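Local coordinates for protein TRAP dicarboxylate transporter-DctP subunit (PDB 4PE3) that probably captures a small organic acid in the periplasm and delivers it to a TRAP-type membrane transporter, at residues I84-T96 / P241-D253. Numbering follows the deposited sequence.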
loop_
_atom_site.group_PDB
_atom_site.type_symbol
_atom_site.label_atom_id
_atom_site.label_comp_id
_atom_site.label_asym_id
_atom_site.label_seq_id
_atom_site.Cartn_x
_atom_site.Cartn_y
_atom_site.Cartn_z
ATOM N N ILE A 84 0.743 4.482 21.652
ATOM C CA ILE A 84 0.700 5.899 21.312
ATOM C C ILE A 84 -0.241 6.650 22.247
ATOM O O ILE A 84 0.122 7.666 22.828
ATOM C CB ILE A 84 0.269 6.103 19.846
ATOM C CG1 ILE A 84 1.413 5.694 18.917
ATOM C CG2 ILE A 84 -0.089 7.563 19.582
ATOM C CD1 ILE A 84 0.949 5.388 17.500
ATOM N N GLN A 85 -1.464 6.169 22.393
ATOM C CA GLN A 85 -2.406 6.893 23.237
ATOM C C GLN A 85 -1.977 6.871 24.705
ATOM O O GLN A 85 -2.305 7.787 25.472
ATOM C CB GLN A 85 -3.812 6.333 23.112
ATOM C CG GLN A 85 -4.853 7.266 23.758
ATOM C CD GLN A 85 -6.231 6.649 23.884
ATOM O OE1 GLN A 85 -7.091 7.182 24.592
ATOM N NE2 GLN A 85 -6.460 5.536 23.192
ATOM N N ALA A 86 -1.254 5.829 25.107
ATOM C CA ALA A 86 -0.775 5.708 26.491
ATOM C C ALA A 86 0.456 6.567 26.781
ATOM O O ALA A 86 0.780 6.829 27.946
ATOM C CB ALA A 86 -0.463 4.261 26.814
ATOM N N GLY A 87 1.170 6.981 25.742
ATOM C CA GLY A 87 2.346 7.823 25.926
ATOM C C GLY A 87 3.642 7.040 25.954
ATOM O O GLY A 87 4.708 7.594 26.220
ATOM N N LEU A 88 3.551 5.745 25.685
ATOM C CA LEU A 88 4.728 4.879 25.676
ATOM C C LEU A 88 5.599 5.117 24.426
ATOM O O LEU A 88 6.828 5.069 24.474
ATOM C CB LEU A 88 4.277 3.424 25.765
ATOM C CG LEU A 88 5.371 2.363 25.675
ATOM C CD1 LEU A 88 6.429 2.587 26.758
ATOM C CD2 LEU A 88 4.757 0.977 25.800
ATOM N N ILE A 89 4.943 5.351 23.297
ATOM C CA ILE A 89 5.590 5.932 22.124
ATOM C C ILE A 89 4.676 7.087 21.701
ATOM O O ILE A 89 3.584 7.252 22.273
ATOM C CB ILE A 89 5.755 4.923 20.970
ATOM C CG1 ILE A 89 4.398 4.372 20.528
ATOM C CG2 ILE A 89 6.684 3.778 21.368
ATOM C CD1 ILE A 89 4.517 3.430 19.332
ATOM N N ASP A 90 5.112 7.909 20.757
ATOM C CA ASP A 90 4.348 9.085 20.334
ATOM C C ASP A 90 3.705 8.966 18.956
ATOM O O ASP A 90 2.779 9.715 18.652
ATOM C CB ASP A 90 5.241 10.319 20.369
ATOM C CG ASP A 90 5.790 10.583 21.746
ATOM O OD1 ASP A 90 5.001 10.707 22.706
ATOM O OD2 ASP A 90 7.030 10.629 21.889
ATOM N N GLY A 91 4.182 8.057 18.121
ATOM C CA GLY A 91 3.568 7.851 16.826
ATOM C C GLY A 91 4.030 6.558 16.212
ATOM O O GLY A 91 4.804 5.796 16.811
ATOM N N HIS A 92 3.539 6.300 15.005
ATOM C CA HIS A 92 3.996 5.156 14.213
ATOM C C HIS A 92 4.005 5.446 12.733
ATOM O O HIS A 92 3.347 6.389 12.256
ATOM C CB HIS A 92 3.207 3.867 14.528
ATOM C CG HIS A 92 1.737 3.913 14.213
ATOM N ND1 HIS A 92 0.861 3.018 14.782
ATOM C CD2 HIS A 92 1.008 4.663 13.348
ATOM C CE1 HIS A 92 -0.358 3.240 14.312
ATOM N NE2 HIS A 92 -0.296 4.240 13.455
ATOM N N ILE A 93 4.788 4.649 12.020
ATOM C CA ILE A 93 4.765 4.615 10.565
ATOM C C ILE A 93 4.532 3.149 10.282
ATOM O O ILE A 93 5.442 2.331 10.438
ATOM C CB ILE A 93 6.087 5.108 9.938
ATOM C CG1 ILE A 93 6.441 6.517 10.411
ATOM C CG2 ILE A 93 5.962 5.053 8.417
ATOM C CD1 ILE A 93 7.733 7.074 9.854
ATOM N N THR A 94 3.308 2.778 9.898
ATOM C CA THR A 94 2.954 1.371 9.903
ATOM C C THR A 94 1.885 0.993 8.877
ATOM O O THR A 94 1.241 1.850 8.291
ATOM C CB THR A 94 2.507 0.932 11.319
ATOM O OG1 THR A 94 2.521 -0.496 11.393
ATOM C CG2 THR A 94 1.110 1.457 11.637
ATOM N N ASP A 95 1.737 -0.303 8.689
ATOM C CA ASP A 95 0.831 -0.881 7.711
ATOM C C ASP A 95 -0.537 -0.883 8.324
ATOM O O ASP A 95 -0.816 -1.624 9.265
ATOM C CB ASP A 95 1.293 -2.319 7.454
ATOM C CG ASP A 95 0.573 -2.998 6.318
ATOM O OD1 ASP A 95 -0.644 -2.810 6.148
ATOM O OD2 ASP A 95 1.253 -3.772 5.602
ATOM N N THR A 96 -1.427 -0.058 7.781
ATOM C CA THR A 96 -2.779 0.088 8.324
ATOM C C THR A 96 -3.573 -1.222 8.266
ATOM O O THR A 96 -4.477 -1.446 9.072
ATOM C CB THR A 96 -3.512 1.234 7.585
ATOM O OG1 THR A 96 -2.765 2.440 7.772
ATOM C CG2 THR A 96 -4.950 1.429 8.079
ATOM N N PRO A 241 -0.210 -1.138 -0.888
ATOM C CA PRO A 241 -0.491 -0.991 0.543
ATOM C C PRO A 241 -0.335 0.436 1.077
ATOM O O PRO A 241 0.565 1.171 0.693
ATOM C CB PRO A 241 0.528 -1.915 1.208
ATOM C CG PRO A 241 0.976 -2.851 0.131
ATOM C CD PRO A 241 0.865 -2.108 -1.153
ATOM N N LEU A 242 -1.233 0.813 1.983
ATOM C CA LEU A 242 -1.217 2.118 2.643
ATOM C C LEU A 242 -0.408 2.026 3.925
ATOM O O LEU A 242 -0.693 1.196 4.783
ATOM C CB LEU A 242 -2.651 2.562 2.962
ATOM C CG LEU A 242 -2.917 3.995 3.385
ATOM C CD1 LEU A 242 -4.376 4.381 3.217
ATOM C CD2 LEU A 242 -2.530 4.162 4.832
ATOM N N VAL A 243 0.614 2.867 4.015
ATOM C CA VAL A 243 1.378 3.034 5.255
ATOM C C VAL A 243 1.010 4.388 5.843
ATOM O O VAL A 243 1.058 5.423 5.166
ATOM C CB VAL A 243 2.886 2.914 4.989
ATOM C CG1 VAL A 243 3.693 3.494 6.106
ATOM C CG2 VAL A 243 3.222 1.468 4.782
ATOM N N GLU A 244 0.511 4.365 7.070
ATOM C CA GLU A 244 0.103 5.596 7.728
ATOM C C GLU A 244 1.226 6.164 8.584
ATOM O O GLU A 244 2.012 5.397 9.174
ATOM C CB GLU A 244 -1.110 5.355 8.635
ATOM C CG GLU A 244 -0.869 4.405 9.809
ATOM C CD GLU A 244 -2.103 4.217 10.666
ATOM O OE1 GLU A 244 -2.870 3.263 10.413
ATOM O OE2 GLU A 244 -2.324 5.025 11.611
ATOM N N VAL A 245 1.311 7.494 8.617
ATOM C CA VAL A 245 2.136 8.224 9.577
ATOM C C VAL A 245 1.137 8.932 10.477
ATOM O O VAL A 245 0.374 9.790 10.024
ATOM C CB VAL A 245 3.047 9.264 8.887
ATOM C CG1 VAL A 245 3.872 10.024 9.878
ATOM C CG2 VAL A 245 3.961 8.577 7.875
ATOM N N SER A 246 1.119 8.521 11.738
ATOM C CA SER A 246 0.123 8.984 12.703
ATOM C C SER A 246 0.770 9.169 14.069
ATOM O O SER A 246 1.795 8.534 14.360
ATOM C CB SER A 246 -0.988 7.958 12.834
ATOM O OG SER A 246 -1.563 7.682 11.566
HETATM N N MSE A 247 0.172 9.989 14.928
HETATM C CA MSE A 247 0.769 10.252 16.233
HETATM C C MSE A 247 -0.298 10.497 17.272
HETATM O O MSE A 247 -1.503 10.605 16.964
HETATM C CB MSE A 247 1.735 11.432 16.155
HETATM C CG MSE A 247 1.119 12.818 16.114
HETATM SE SE MSE A 247 2.472 14.208 16.346
HETATM C CE MSE A 247 2.813 13.869 18.223
ATOM N N ASN A 248 0.139 10.604 18.508
ATOM C CA ASN A 248 -0.737 10.851 19.621
ATOM C C ASN A 248 -1.532 12.112 19.374
ATOM O O ASN A 248 -0.980 13.162 19.112
ATOM C CB ASN A 248 0.102 11.015 20.885
ATOM C CG ASN A 248 -0.759 11.308 22.108
ATOM O OD1 ASN A 248 -1.242 12.424 22.309
ATOM N ND2 ASN A 248 -0.984 10.283 22.889
ATOM N N LYS A 249 -2.855 12.027 19.445
ATOM C CA LYS A 249 -3.682 13.159 19.052
ATOM C C LYS A 249 -3.642 14.319 20.051
ATOM O O LYS A 249 -3.609 15.476 19.656
ATOM C CB LYS A 249 -5.112 12.724 18.853
ATOM C CG LYS A 249 -6.005 13.870 18.354
ATOM C CD LYS A 249 -7.316 13.380 17.899
ATOM C CE LYS A 249 -8.201 14.534 17.604
ATOM N NZ LYS A 249 -7.602 15.477 16.632
ATOM N N GLN A 250 -3.546 14.009 21.342
ATOM C CA GLN A 250 -3.369 15.055 22.356
ATOM C C GLN A 250 -2.095 15.851 22.119
ATOM O O GLN A 250 -2.094 17.079 22.193
ATOM C CB GLN A 250 -3.391 14.451 23.758
ATOM C CG GLN A 250 -4.797 14.112 24.207
ATOM C CD GLN A 250 -4.851 13.430 25.559
ATOM O OE1 GLN A 250 -3.856 13.366 26.275
ATOM N NE2 GLN A 250 -6.021 12.897 25.903
ATOM N N LYS A 251 -1.007 15.161 21.777
ATOM C CA LYS A 251 0.250 15.863 21.559
ATOM C C LYS A 251 0.189 16.665 20.281
ATOM O O LYS A 251 0.684 17.780 20.216
ATOM C CB LYS A 251 1.439 14.897 21.569
ATOM C CG LYS A 251 1.702 14.294 22.946
ATOM C CD LYS A 251 2.892 13.339 22.955
ATOM C CE LYS A 251 3.052 12.726 24.352
ATOM N NZ LYS A 251 3.310 13.737 25.386
ATOM N N TRP A 252 -0.430 16.091 19.256
ATOM C CA TRP A 252 -0.636 16.792 17.999
ATOM C C TRP A 252 -1.440 18.071 18.232
ATOM O O TRP A 252 -1.053 19.156 17.801
ATOM C CB TRP A 252 -1.375 15.873 17.013
ATOM C CG TRP A 252 -1.861 16.547 15.763
ATOM C CD1 TRP A 252 -3.127 17.020 15.510
ATOM C CD2 TRP A 252 -1.090 16.826 14.594
ATOM N NE1 TRP A 252 -3.179 17.574 14.251
ATOM C CE2 TRP A 252 -1.944 17.459 13.668
ATOM C CE3 TRP A 252 0.241 16.600 14.241
ATOM C CZ2 TRP A 252 -1.501 17.878 12.419
ATOM C CZ3 TRP A 252 0.671 17.005 12.991
ATOM C CH2 TRP A 252 -0.192 17.639 12.101
ATOM N N ASP A 253 -2.557 17.930 18.924
ATOM C CA ASP A 253 -3.449 19.070 19.168
ATOM C C ASP A 253 -2.825 20.203 20.000
ATOM O O ASP A 253 -3.321 21.329 19.966
ATOM C CB ASP A 253 -4.734 18.595 19.844
ATOM C CG ASP A 253 -5.697 17.866 18.891
ATOM O OD1 ASP A 253 -5.568 17.953 17.642
ATOM O OD2 ASP A 253 -6.616 17.207 19.423
HETATM O O HOH W 1 -3.382 10.275 24.660
#
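His-92, Thr-96 and Ser-246 all donate to the carboxylate of Glu-244, on one face of the sheet. His-92 presents its NE2-H to Glu-244 OE2 at 2.9 Å in a fairly straight bond. That oxygen lies close to the imidazole plane, yet the ring meets the carboxylate from above, the two planes standing 89° apart. Ser-246 OG donates to the same OE2 from the opposite face of the carboxylate. Thr-96 OG1, 2.8 Å from Glu-244 OE1, donates to that oxygen on its anti side. With Glu-244 CG between the backbone N and the carbonyl carbon (chi1 64°), the extended chain beyond it carries the carboxylate to His-92 and Thr-96. The imidazole is fixed too: Thr-94 CG2 lies over its centre, Ile-84 CD1 covers the other face nearer the rim, and ND1 is hydrogen-bonded to Thr-80 OG1. An alanine in place of Glu-244 would probably leave His-92 NE2, Ser-246 OG and Thr-96 OG1 without their shared acceptor group.

On the other face, Ile-93 lays CG2 against Val-243 CG1 (3.6 Å) and runs alongside Val-245, pointing the same way. Gly-91 faces Met-247, a selenomethionine, with their CA atoms 3.7 Å apart; a CB on Gly-91 would run into Ser-246 O.

At the far end, Asn-248 works in two directions. Its ND2 reaches Ile-84 O (2.8 Å) from above the carbonyl plane, opposite Gly-87 N of the Schellman turn closing helix 80-86, while OD1 accepts from Lys-251 N and caps helix 249-253.

Paired backbone bonds at His-92/Ser-246 and Thr-94/Glu-244, with axes at 164°, define neighbouring antiparallel strands of a mixed five-stranded sheet, 91-95 at its centre, as expected for one domain of a two-domain TRAP solute-binding protein.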